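Side-chain contacts in uncharacterized protein DUF1234 (Pectobacterium atrosepticum SCRI1043, PDB 3BDV), which is uncharacterised but probably acts as a serine hydrolase of the alpha/beta-hydrolase fold: residues Val21-Leu26 / Asp59-Ala64; Gly80-Ala85 / Met111-Asp116; Met103-Ala108 / Gly162-Glu167. All blocks are in the same frame, centred on the assembly; numbering follows the deposited sequence. Where two conformers were deposited one is given.

Contact 1: Val21-Leu26 / Asp59-Ala64; sequences VLVPGL and DRWVLA
Trp61, on helix 58-70, reaches across to the loop that leaves strand 19-23 and makes every contact between the two segments. Its CB sets off toward that loop, and a chi1 of -101°, away from the staggered values, carries CG on in that direction; chi1 and chi2 together turn the indole so that its pyrrole side leads. CD1 comes first and meets CG1 of Val23, 4.1 Å away; this is the valine branch anti to its own backbone N. Next along the rim, NE1 donates to Pro24 O at 2.9 Å. The bond is nearly straight at 170°, the oxygen lies almost in the indole plane, and the donor sits in the carbonyl plane. Farther round, CZ2 lies 3.7 Å from Gly25 O, again at the ring edge. The indole also pairs edge-to-face with Phe83, and helix 58-70 is thereby tied to the loop after a parallel-sheet strand of an alpha/beta-hydrolase fold. The chemistry is thus that of one buried N-H satisfied by one main-chain carbonyl, with Val23 CG1 beside CD1: a directional bond that should fix the rotation of the ring and hold the helix to the backbone of the loop.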
ATOM      1  N   VAL A  21      -4.216  -1.195   6.986  1.00 18.95           N
ATOM      2  CA  VAL A  21      -5.352  -0.833   6.136  1.00 18.69           C
ATOM      3  C   VAL A  21      -5.024  -1.107   4.654  1.00 19.42           C
ATOM      4  O   VAL A  21      -4.167  -0.443   4.089  1.00 19.36           O
ATOM      5  CB  VAL A  21      -5.789   0.620   6.367  1.00 20.82           C
ATOM      6  CG1 VAL A  21      -6.991   0.914   5.503  1.00 15.93           C
ATOM      7  CG2 VAL A  21      -6.130   0.857   7.853  1.00 22.33           C
ATOM      8  N   LEU A  22      -5.736  -2.067   4.052  1.00 19.35           N
ATOM      9  CA  LEU A  22      -5.593  -2.387   2.641  1.00 19.36           C
ATOM     10  C   LEU A  22      -6.353  -1.404   1.754  1.00 21.07           C
ATOM     11  O   LEU A  22      -7.543  -1.208   1.944  1.00 19.30           O
ATOM     12  CB  LEU A  22      -6.081  -3.808   2.340  1.00 20.80           C
ATOM     13  CG  LEU A  22      -5.335  -4.880   3.105  1.00 17.58           C
ATOM     14  CD1 LEU A  22      -6.220  -6.151   3.123  1.00 18.84           C
ATOM     15  CD2 LEU A  22      -3.937  -5.141   2.467  1.00 23.92           C
ATOM     16  N   VAL A  23      -5.630  -0.745   0.850  1.00 17.33           N
ATOM     17  CA  VAL A  23      -6.196   0.191  -0.135  1.00 19.01           C
ATOM     18  C   VAL A  23      -6.048  -0.313  -1.585  1.00 19.57           C
ATOM     19  O   VAL A  23      -5.021  -0.111  -2.207  1.00 18.95           O
ATOM     20  CB  VAL A  23      -5.562   1.587  -0.035  1.00 19.08           C
ATOM     21  CG1 VAL A  23      -6.339   2.593  -0.866  1.00 21.55           C
ATOM     22  CG2 VAL A  23      -5.486   2.059   1.474  1.00 18.86           C
ATOM     23  N   PRO A  24      -7.084  -0.972  -2.128  1.00 19.63           N
ATOM     24  CA  PRO A  24      -7.054  -1.407  -3.529  1.00 20.46           C
ATOM     25  C   PRO A  24      -7.122  -0.263  -4.516  1.00 19.90           C
ATOM     26  O   PRO A  24      -7.540   0.852  -4.151  1.00 19.62           O
ATOM     27  CB  PRO A  24      -8.289  -2.322  -3.652  1.00 19.44           C
ATOM     28  CG  PRO A  24      -8.587  -2.722  -2.220  1.00 21.16           C
ATOM     29  CD  PRO A  24      -8.287  -1.472  -1.437  1.00 21.00           C
ATOM     30  N   GLY A  25      -6.731  -0.565  -5.751  1.00 22.46           N
ATOM     31  CA  GLY A  25      -6.922   0.355  -6.852  1.00 20.55           C
ATOM     32  C   GLY A  25      -8.207   0.120  -7.641  1.00 20.57           C
ATOM     33  O   GLY A  25      -9.176  -0.430  -7.143  1.00 20.28           O
ATOM     34  N   LEU A  26      -8.177   0.516  -8.916  1.00 20.92           N
ATOM     35  CA  LEU A  26      -9.350   0.432  -9.783  0.70 23.51           C
ATOM     36  C   LEU A  26      -9.921  -0.980  -9.851  1.00 21.25           C
ATOM     37  O   LEU A  26      -9.168  -1.959  -9.998  1.00 23.36           O
ATOM     38  CB  LEU A  26      -8.976   0.909 -11.195  0.70 23.47           C
ATOM     39  CG  LEU A  26     -10.102   1.447 -12.088  0.70 28.95           C
ATOM     40  CD1 LEU A  26     -10.536   2.842 -11.679  0.70 32.69           C
ATOM     41  CD2 LEU A  26      -9.639   1.447 -13.548  0.70 25.28           C
ATOM     42  N   ASP A  59     -10.830  11.825  -4.977  1.00 21.84           N
ATOM     43  CA  ASP A  59     -11.585  12.282  -3.799  1.00 23.73           C
ATOM     44  C   ASP A  59     -12.413  11.148  -3.201  1.00 23.06           C
ATOM     45  O   ASP A  59     -12.482  11.005  -2.001  1.00 21.56           O
ATOM     46  CB  ASP A  59     -12.489  13.442  -4.160  1.00 25.69           C
ATOM     47  CG  ASP A  59     -11.738  14.743  -4.400  1.00 26.95           C
ATOM     48  OD1 ASP A  59     -10.657  14.944  -3.842  1.00 33.46           O
ATOM     49  OD2 ASP A  59     -12.253  15.575  -5.169  1.00 34.84           O
ATOM     50  N   ARG A  60     -12.980  10.270  -4.032  1.00 21.66           N
ATOM     51  CA  ARG A  60     -13.719   9.133  -3.467  1.00 21.74           C
ATOM     52  C   ARG A  60     -12.826   8.184  -2.712  1.00 21.43           C
ATOM     53  O   ARG A  60     -13.187   7.693  -1.660  1.00 19.60           O
ATOM     54  CB  ARG A  60     -14.476   8.384  -4.557  1.00 24.10           C
ATOM     55  CG  ARG A  60     -15.750   9.139  -4.928  1.00 29.06           C
ATOM     56  CD  ARG A  60     -16.743   8.269  -5.639  1.00 39.13           C
ATOM     57  NE  ARG A  60     -16.306   7.933  -6.978  1.00 39.64           N
ATOM     58  CZ  ARG A  60     -16.942   8.263  -8.100  1.00 46.16           C
ATOM     59  NH1 ARG A  60     -18.064   8.965  -8.078  1.00 53.50           N
ATOM     60  NH2 ARG A  60     -16.442   7.890  -9.267  1.00 52.23           N
ATOM     61  N   TRP A  61     -11.667   7.883  -3.268  1.00 22.37           N
ATOM     62  CA  TRP A  61     -10.689   7.047  -2.569  1.00 22.68           C
ATOM     63  C   TRP A  61     -10.268   7.701  -1.259  1.00 21.44           C
ATOM     64  O   TRP A  61     -10.184   7.027  -0.243  1.00 26.24           O
ATOM     65  CB  TRP A  61      -9.454   6.795  -3.425  1.00 21.95           C
ATOM     66  CG  TRP A  61      -9.397   5.460  -4.094  1.00 21.93           C
ATOM     67  CD1 TRP A  61      -8.607   4.396  -3.757  1.00 19.49           C
ATOM     68  CD2 TRP A  61     -10.170   5.043  -5.223  1.00 21.97           C
ATOM     69  NE1 TRP A  61      -8.843   3.348  -4.609  1.00 18.55           N
ATOM     70  CE2 TRP A  61      -9.774   3.733  -5.541  1.00 20.12           C
ATOM     71  CE3 TRP A  61     -11.119   5.678  -6.033  1.00 18.78           C
ATOM     72  CZ2 TRP A  61     -10.343   3.008  -6.615  1.00 23.51           C
ATOM     73  CZ3 TRP A  61     -11.681   4.974  -7.073  1.00 22.14           C
ATOM     74  CH2 TRP A  61     -11.280   3.650  -7.375  1.00 21.33           C
ATOM     75  N   VAL A  62     -10.015   9.007  -1.281  1.00 24.36           N
ATOM     76  CA  VAL A  62      -9.593   9.757  -0.101  1.00 24.42           C
ATOM     77  C   VAL A  62     -10.690   9.740   0.983  1.00 27.02           C
ATOM     78  O   VAL A  62     -10.437   9.537   2.168  1.00 28.17           O
ATOM     79  CB  VAL A  62      -9.288  11.222  -0.456  1.00 26.15           C
ATOM     80  CG1 VAL A  62      -9.296  12.119   0.829  1.00 27.22           C
ATOM     81  CG2 VAL A  62      -7.997  11.345  -1.281  1.00 26.03           C
ATOM     82  N   LEU A  63     -11.914   9.952   0.554  1.00 25.49           N
ATOM     83  CA  LEU A  63     -13.049   9.880   1.447  1.00 25.22           C
ATOM     84  C   LEU A  63     -13.145   8.451   2.050  1.00 24.66           C
ATOM     85  O   LEU A  63     -13.359   8.302   3.254  1.00 25.67           O
ATOM     86  CB  LEU A  63     -14.284  10.316   0.655  1.00 22.61           C
ATOM     87  CG  LEU A  63     -15.606  10.639   1.320  1.00 32.95           C
ATOM     88  CD1 LEU A  63     -15.388  11.302   2.655  1.00 36.56           C
ATOM     89  CD2 LEU A  63     -16.368  11.519   0.385  1.00 32.84           C
ATOM     90  N   ALA A  64     -12.932   7.399   1.250  1.00 23.87           N
ATOM     91  CA  ALA A  64     -12.954   6.034   1.777  1.00 23.90           C
ATOM     92  C   ALA A  64     -11.859   5.744   2.809  1.00 24.57           C
ATOM     93  O   ALA A  64     -12.106   5.063   3.809  1.00 23.65           O
ATOM     94  CB  ALA A  64     -12.905   4.993   0.659  1.00 23.79           C
TER

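Contact 2: Gly80-Ala85 / Met111-Asp116; sequences GHSFGA and MRFEID
Phe113 and Phe83 form a T-shaped (edge-to-face) pair, and Phe113, in the loop between strands 99-105 and 128-132, offers the face. Its CB points toward the 80-85 segment, and CG, anti to the carbonyl carbon at chi1 -69°, holds the ring across the path of Phe83. CD1 of Phe83 stands over that face, off-centre, 3.7 Å from CG of Phe113; the centroids are 5.1 Å apart and the planes meet at 65°. Ser82 OG comes no closer than 4.5 Å to CE2 of Phe113. Glu114, whose N is bonded to Met111 O at 2.9 Å, takes positive phi and psi and turns the chain, after which Ile115 again directs its CB toward the same partner. Its CD1 touches CE1 of Phe83 at 3.7 Å, so the adjacent atoms CD1 and CE1 of Phe83 meet an aromatic and an aliphatic neighbour. Phe83 opens helix 83-93 directly after Ser82, which has an unusual positive phi of 58°. A sharp strand-turn-helix with this strained residue, in a Gly80-His81-Ser82-Phe83-Gly84 sequence, is consistent with the nucleophile elbow of alpha/beta hydrolases.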
ATOM      1  N   GLY A  80      -1.184   0.219  -0.051  1.00 18.93           N
ATOM      2  CA  GLY A  80      -1.848   0.582  -1.282  1.00 17.87           C
ATOM      3  C   GLY A  80      -1.374  -0.136  -2.542  1.00 18.97           C
ATOM      4  O   GLY A  80      -0.209  -0.448  -2.653  1.00 19.40           O
ATOM      5  N   HIS A  81      -2.262  -0.301  -3.513  1.00 20.51           N
ATOM      6  CA  HIS A  81      -1.877  -0.820  -4.823  1.00 21.37           C
ATOM      7  C   HIS A  81      -2.288   0.163  -5.910  1.00 19.73           C
ATOM      8  O   HIS A  81      -3.453   0.548  -5.977  1.00 18.70           O
ATOM      9  CB  HIS A  81      -2.547  -2.189  -5.096  1.00 19.76           C
ATOM     10  CG  HIS A  81      -2.198  -2.798  -6.426  1.00 19.05           C
ATOM     11  ND1 HIS A  81      -3.144  -3.207  -7.340  1.00 21.32           N
ATOM     12  CD2 HIS A  81      -0.996  -3.036  -7.001  1.00 19.15           C
ATOM     13  CE1 HIS A  81      -2.539  -3.685  -8.412  1.00 24.40           C
ATOM     14  NE2 HIS A  81      -1.229  -3.612  -8.225  1.00 19.00           N
ATOM     15  N   SER A  82      -1.352   0.541  -6.779  1.00 21.95           N
ATOM     16  CA  SER A  82      -1.689   1.312  -7.992  1.00 21.58           C
ATOM     17  C   SER A  82      -2.402   2.654  -7.674  1.00 22.21           C
ATOM     18  O   SER A  82      -1.859   3.489  -6.945  1.00 21.75           O
ATOM     19  CB  SER A  82      -2.466   0.423  -8.964  1.00 25.17           C
ATOM     20  OG  SER A  82      -2.406   0.972 -10.290  1.00 24.59           O
ATOM     21  N   PHE A  83      -3.631   2.863  -8.162  1.00 18.61           N
ATOM     22  CA  PHE A  83      -4.358   4.049  -7.781  1.00 18.47           C
ATOM     23  C   PHE A  83      -4.538   4.176  -6.266  1.00 18.06           C
ATOM     24  O   PHE A  83      -4.500   5.280  -5.721  1.00 19.31           O
ATOM     25  CB  PHE A  83      -5.706   4.122  -8.504  1.00 18.31           C
ATOM     26  CG  PHE A  83      -6.373   5.465  -8.387  1.00 16.05           C
ATOM     27  CD1 PHE A  83      -5.979   6.518  -9.197  1.00 19.97           C
ATOM     28  CD2 PHE A  83      -7.459   5.644  -7.570  1.00 23.96           C
ATOM     29  CE1 PHE A  83      -6.633   7.784  -9.115  1.00 20.36           C
ATOM     30  CE2 PHE A  83      -8.096   6.873  -7.478  1.00 20.75           C
ATOM     31  CZ  PHE A  83      -7.693   7.937  -8.270  1.00 23.17           C
ATOM     32  N   GLY A  84      -4.760   3.053  -5.599  1.00 19.64           N
ATOM     33  CA  GLY A  84      -4.825   3.029  -4.144  1.00 20.05           C
ATOM     34  C   GLY A  84      -3.568   3.565  -3.492  1.00 19.94           C
ATOM     35  O   GLY A  84      -3.651   4.242  -2.469  1.00 21.48           O
ATOM     36  N   ALA A  85      -2.399   3.290  -4.063  1.00 19.25           N
ATOM     37  CA  ALA A  85      -1.176   3.788  -3.490  1.00 19.90           C
ATOM     38  C   ALA A  85      -1.074   5.287  -3.685  1.00 20.35           C
ATOM     39  O   ALA A  85      -0.583   6.004  -2.819  1.00 18.45           O
ATOM     40  CB  ALA A  85       0.045   3.082  -4.131  1.00 18.91           C
HETATM   41  N   MSE A 111      -0.099  10.803 -14.041  1.00 20.48           N
HETATM   42  CA  MSE A 111      -0.695  11.216 -15.299  1.00 19.24           C
HETATM   43  C   MSE A 111      -1.640  10.174 -15.866  1.00 20.32           C
HETATM   44  O   MSE A 111      -2.611  10.544 -16.544  1.00 17.64           O
HETATM   45  CB  MSE A 111       0.411  11.586 -16.301  1.00 21.01           C
HETATM   46  CG  MSE A 111      -0.040  11.964 -17.717  1.00 18.01           C
HETATM   47 SE   MSE A 111      -0.498  13.797 -17.691  0.75 22.67          SE
HETATM   48  CE  MSE A 111       1.315  14.575 -17.582  1.00 25.83           C
ATOM     49  N   ARG A 112      -1.374   8.873 -15.636  1.00 19.82           N
ATOM     50  CA  ARG A 112      -2.231   7.844 -16.176  1.00 19.85           C
ATOM     51  C   ARG A 112      -3.659   7.975 -15.720  1.00 18.13           C
ATOM     52  O   ARG A 112      -4.536   7.461 -16.351  1.00 21.05           O
ATOM     53  CB  ARG A 112      -1.742   6.467 -15.750  1.00 17.87           C
ATOM     54  CG  ARG A 112      -0.328   6.122 -16.189  1.00 19.29           C
ATOM     55  CD  ARG A 112      -0.190   5.875 -17.650  1.00 22.32           C
ATOM     56  NE  ARG A 112      -0.138   7.051 -18.469  1.00 19.77           N
ATOM     57  CZ  ARG A 112       0.928   7.825 -18.610  1.00 18.90           C
ATOM     58  NH1 ARG A 112       2.062   7.565 -17.952  1.00 19.09           N
ATOM     59  NH2 ARG A 112       0.888   8.852 -19.462  1.00 18.35           N
ATOM     60  N   PHE A 113      -3.871   8.599 -14.578  1.00 19.19           N
ATOM     61  CA  PHE A 113      -5.210   8.796 -14.060  1.00 18.24           C
ATOM     62  C   PHE A 113      -5.533  10.290 -13.934  1.00 21.54           C
ATOM     63  O   PHE A 113      -6.474  10.681 -13.221  1.00 21.20           O
ATOM     64  CB  PHE A 113      -5.317   8.096 -12.700  1.00 17.97           C
ATOM     65  CG  PHE A 113      -5.283   6.607 -12.779  1.00 19.94           C
ATOM     66  CD1 PHE A 113      -6.354   5.908 -13.246  1.00 21.05           C
ATOM     67  CD2 PHE A 113      -4.152   5.903 -12.376  1.00 20.52           C
ATOM     68  CE1 PHE A 113      -6.282   4.526 -13.313  1.00 22.31           C
ATOM     69  CE2 PHE A 113      -4.111   4.564 -12.393  1.00 24.34           C
ATOM     70  CZ  PHE A 113      -5.152   3.862 -12.888  1.00 21.76           C
ATOM     71  N   GLU A 114      -4.823  11.119 -14.684  1.00 20.32           N
ATOM     72  CA  GLU A 114      -5.056  12.585 -14.696  1.00 20.96           C
ATOM     73  C   GLU A 114      -5.102  13.218 -13.314  1.00 22.18           C
ATOM     74  O   GLU A 114      -5.948  14.076 -13.020  1.00 22.11           O
ATOM     75  CB  GLU A 114      -6.311  12.929 -15.489  1.00 23.30           C
ATOM     76  CG  GLU A 114      -6.240  12.460 -16.936  1.00 23.31           C
ATOM     77  CD  GLU A 114      -7.391  12.974 -17.745  1.00 35.54           C
ATOM     78  OE1 GLU A 114      -7.348  14.125 -18.182  1.00 39.53           O
ATOM     79  OE2 GLU A 114      -8.343  12.242 -17.943  1.00 36.78           O
ATOM     80  N   ILE A 115      -4.212  12.768 -12.442  1.00 21.72           N
ATOM     81  CA  ILE A 115      -4.053  13.345 -11.119  1.00 19.54           C
ATOM     82  C   ILE A 115      -2.592  13.787 -10.851  1.00 21.13           C
ATOM     83  O   ILE A 115      -2.148  13.946  -9.719  1.00 21.13           O
ATOM     84  CB  ILE A 115      -4.611  12.450  -9.974  1.00 19.00           C
ATOM     85  CG1 ILE A 115      -3.914  11.077  -9.911  1.00 20.85           C
ATOM     86  CG2 ILE A 115      -6.142  12.357 -10.075  1.00 20.42           C
ATOM     87  CD1 ILE A 115      -4.116  10.438  -8.552  1.00 21.09           C
ATOM     88  N   ASP A 116      -1.917  14.089 -11.941  1.00 22.66           N
ATOM     89  CA  ASP A 116      -0.595  14.732 -11.919  1.00 24.37           C
ATOM     90  C   ASP A 116      -0.602  16.099 -11.262  1.00 26.38           C
ATOM     91  O   ASP A 116       0.469  16.588 -10.872  1.00 25.53           O
ATOM     92  CB  ASP A 116      -0.054  14.873 -13.353  1.00 24.31           C
ATOM     93  CG  ASP A 116      -1.083  15.470 -14.327  1.00 32.37           C
ATOM     94  OD1 ASP A 116      -2.218  14.919 -14.480  1.00 28.28           O
ATOM     95  OD2 ASP A 116      -0.732  16.488 -14.982  1.00 38.67           O
TER

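Contact 3: Met103-Ala108 / Gly162-Glu167; sequences MLVAPA and GHINAE
Val105, the last residue of strand 99-105, meets Ile164 of the 162-167 loop through one methyl. Its CG1, anti to the backbone N at chi1 178°, lies 3.7 Å from Ile164 CG2 and 3.9 Å from Ile164 CD1, touching both the short branch and the tip of the isoleucine. The two side chains run askew of each other, not side by side. Ala106 follows with positive phi and psi, a left-handed backbone conformation, with its CB pointing toward the loop. There the methyl approaches Ile164 CD1 at 3.9 Å and the main-chain oxygen of His163, Ala106 CB to His163 O being 3.6 Å. Ile164 is itself in a left-handed conformation, and its CB answers by pointing back at the strand end. The loop carrying His163 follows the last strand of the sheet, and His163 ND1 is hydrogen-bonded to Asp136 OD1, beyond strand 128-132. This matches the histidine and acid of an alpha/beta-hydrolase catalytic triad, which His163 and Asp136 probably supply. The imidazole itself stays more distant from the first segment, its ND1 4.5 Å from Ala106 CB. Pro107 then points its CB away from the loop, and its side chain packs on Thr130 and Ala85, while Ala108 lies against Leu86 of helix 83-93.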
HETATM    1  N   MSE A 103       2.908   1.751   2.676  1.00 16.76           N
HETATM    2  CA  MSE A 103       3.527   0.773   1.764  1.00 18.11           C
HETATM    3  C   MSE A 103       2.828   0.944   0.437  1.00 18.37           C
HETATM    4  O   MSE A 103       1.599   0.753   0.363  1.00 19.92           O
HETATM    5  CB  MSE A 103       3.355  -0.660   2.296  1.00 20.21           C
HETATM    6  CG  MSE A 103       3.787  -1.680   1.360  1.00 18.54           C
HETATM    7 SE   MSE A 103       4.052  -3.355   2.344  0.75 19.80          SE
HETATM    8  CE  MSE A 103       4.089  -4.584   0.917  1.00 21.54           C
ATOM      9  N   LEU A 104       3.588   1.344  -0.581  1.00 16.97           N
ATOM     10  CA  LEU A 104       3.092   1.715  -1.923  1.00 18.53           C
ATOM     11  C   LEU A 104       3.547   0.633  -2.895  1.00 18.98           C
ATOM     12  O   LEU A 104       4.698   0.536  -3.269  1.00 22.01           O
ATOM     13  CB  LEU A 104       3.604   3.082  -2.371  1.00 20.12           C
ATOM     14  CG  LEU A 104       3.335   4.191  -1.375  1.00 18.15           C
ATOM     15  CD1 LEU A 104       3.883   5.607  -1.760  1.00 22.94           C
ATOM     16  CD2 LEU A 104       1.827   4.256  -1.083  1.00 22.77           C
ATOM     17  N   VAL A 105       2.596  -0.176  -3.333  1.00 17.77           N
ATOM     18  CA  VAL A 105       2.940  -1.301  -4.170  1.00 17.84           C
ATOM     19  C   VAL A 105       2.470  -1.004  -5.585  1.00 18.72           C
ATOM     20  O   VAL A 105       1.274  -0.835  -5.815  1.00 19.19           O
ATOM     21  CB  VAL A 105       2.254  -2.594  -3.678  1.00 18.98           C
ATOM     22  CG1 VAL A 105       2.622  -3.790  -4.657  1.00 18.28           C
ATOM     23  CG2 VAL A 105       2.628  -2.879  -2.200  1.00 20.55           C
ATOM     24  N   ALA A 106       3.413  -0.917  -6.513  1.00 18.32           N
ATOM     25  CA  ALA A 106       3.091  -0.565  -7.918  1.00 20.35           C
ATOM     26  C   ALA A 106       2.258   0.730  -7.975  1.00 19.30           C
ATOM     27  O   ALA A 106       1.190   0.787  -8.593  1.00 19.69           O
ATOM     28  CB  ALA A 106       2.380  -1.724  -8.667  1.00 17.82           C
ATOM     29  N   PRO A 107       2.770   1.805  -7.360  1.00 17.99           N
ATOM     30  CA  PRO A 107       2.070   3.074  -7.506  1.00 19.04           C
ATOM     31  C   PRO A 107       2.003   3.413  -8.986  1.00 18.81           C
ATOM     32  O   PRO A 107       2.963   3.170  -9.719  1.00 20.26           O
ATOM     33  CB  PRO A 107       2.965   4.057  -6.761  1.00 22.25           C
ATOM     34  CG  PRO A 107       4.224   3.538  -6.849  1.00 21.75           C
ATOM     35  CD  PRO A 107       4.090   2.022  -6.751  1.00 21.05           C
ATOM     36  N   ALA A 108       0.872   3.954  -9.431  1.00 19.37           N
ATOM     37  CA  ALA A 108       0.752   4.350 -10.812  1.00 19.84           C
ATOM     38  C   ALA A 108       1.390   5.747 -11.025  1.00 19.55           C
ATOM     39  O   ALA A 108       1.360   6.572 -10.135  1.00 20.30           O
ATOM     40  CB  ALA A 108      -0.728   4.330 -11.222  1.00 19.97           C
ATOM     41  N   GLY A 162       5.165  -7.718 -13.640  1.00 19.42           N
ATOM     42  CA  GLY A 162       3.959  -7.106 -14.218  1.00 19.74           C
ATOM     43  C   GLY A 162       3.440  -5.919 -13.399  1.00 19.32           C
ATOM     44  O   GLY A 162       4.218  -5.070 -12.911  1.00 21.02           O
ATOM     45  N   HIS A 163       2.122  -5.885 -13.210  1.00 19.15           N
ATOM     46  CA  HIS A 163       1.423  -4.868 -12.424  1.00 20.02           C
ATOM     47  C   HIS A 163       1.251  -5.256 -10.939  1.00 20.53           C
ATOM     48  O   HIS A 163       0.625  -4.524 -10.180  1.00 20.14           O
ATOM     49  CB  HIS A 163       0.077  -4.552 -13.098  1.00 18.68           C
ATOM     50  CG  HIS A 163      -0.695  -3.430 -12.507  1.00 17.20           C
ATOM     51  ND1 HIS A 163      -0.178  -2.159 -12.340  1.00 19.86           N
ATOM     52  CD2 HIS A 163      -1.966  -3.386 -12.040  1.00 22.51           C
ATOM     53  CE1 HIS A 163      -1.115  -1.377 -11.828  1.00 21.28           C
ATOM     54  NE2 HIS A 163      -2.207  -2.099 -11.620  1.00 22.52           N
ATOM     55  N   ILE A 164       1.898  -6.345 -10.542  1.00 20.14           N
ATOM     56  CA  ILE A 164       1.927  -6.873  -9.171  1.00 21.91           C
ATOM     57  C   ILE A 164       0.474  -7.144  -8.751  1.00 22.04           C
ATOM     58  O   ILE A 164      -0.070  -6.531  -7.853  1.00 17.96           O
ATOM     59  CB  ILE A 164       2.714  -5.951  -8.137  1.00 18.63           C
ATOM     60  CG1 ILE A 164       4.031  -5.412  -8.716  1.00 21.00           C
ATOM     61  CG2 ILE A 164       3.045  -6.772  -6.843  1.00 18.73           C
ATOM     62  CD1 ILE A 164       4.860  -4.602  -7.732  1.00 19.20           C
ATOM     63  N   ASN A 165      -0.152  -8.040  -9.485  1.00 22.55           N
ATOM     64  CA  ASN A 165      -1.543  -8.387  -9.300  1.00 19.83           C
ATOM     65  C   ASN A 165      -1.640  -9.921  -9.521  1.00 22.09           C
ATOM     66  O   ASN A 165      -0.617 -10.577  -9.703  1.00 22.23           O
ATOM     67  CB  ASN A 165      -2.427  -7.606 -10.243  1.00 22.08           C
ATOM     68  CG  ASN A 165      -2.102  -7.823 -11.732  1.00 24.67           C
ATOM     69  OD1 ASN A 165      -1.241  -8.641 -12.091  1.00 21.39           O
ATOM     70  ND2 ASN A 165      -2.804  -7.066 -12.604  1.00 25.41           N
ATOM     71  N   ALA A 166      -2.853 -10.463  -9.443  1.00 21.68           N
ATOM     72  CA  ALA A 166      -3.062 -11.906  -9.517  1.00 21.56           C
ATOM     73  C   ALA A 166      -2.542 -12.463 -10.807  1.00 22.72           C
ATOM     74  O   ALA A 166      -1.954 -13.535 -10.817  1.00 24.16           O
ATOM     75  CB  ALA A 166      -4.534 -12.222  -9.386  1.00 21.91           C
ATOM     76  N   GLU A 167      -2.786 -11.733 -11.891  1.00 22.97           N
ATOM     77  CA  GLU A 167      -2.454 -12.191 -13.238  1.00 25.34           C
ATOM     78  C   GLU A 167      -0.948 -12.383 -13.338  1.00 23.98           C
ATOM     79  O   GLU A 167      -0.513 -13.228 -14.080  1.00 21.48           O
ATOM     80  CB  GLU A 167      -2.952 -11.195 -14.292  1.00 24.94           C
ATOM     81  CG  GLU A 167      -4.513 -11.043 -14.337  1.00 32.02           C
ATOM     82  CD  GLU A 167      -5.090  -9.942 -13.389  1.00 41.92           C
ATOM     83  OE1 GLU A 167      -4.744  -9.864 -12.192  1.00 29.48           O
ATOM     84  OE2 GLU A 167      -5.919  -9.133 -13.857  1.00 51.41           O
TER

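Contact 2 stands between the other two in the sheet order, its centre about 11 Å from the centre of each, while those of contacts 1 and 3 are about 15 Å apart and the two do not touch. Toward contact 1 the join is backbone, Val23 O to His81 N at 3.1 Å, and aromatic, Trp61 CE3 lying 3.6 Å from Phe83 CE2. Toward contact 3, His81 NE2 probably bonds to His163 O at 2.8 Å. The likely active site lies at this junction: Ser82 OG is 3.1 Å from His163 CE1 and 3.4 Å from His163 NE2. Calcium ions lie outside: one about 9 Å from the Pro24 side chain, another about 9 Å from that of Ile115.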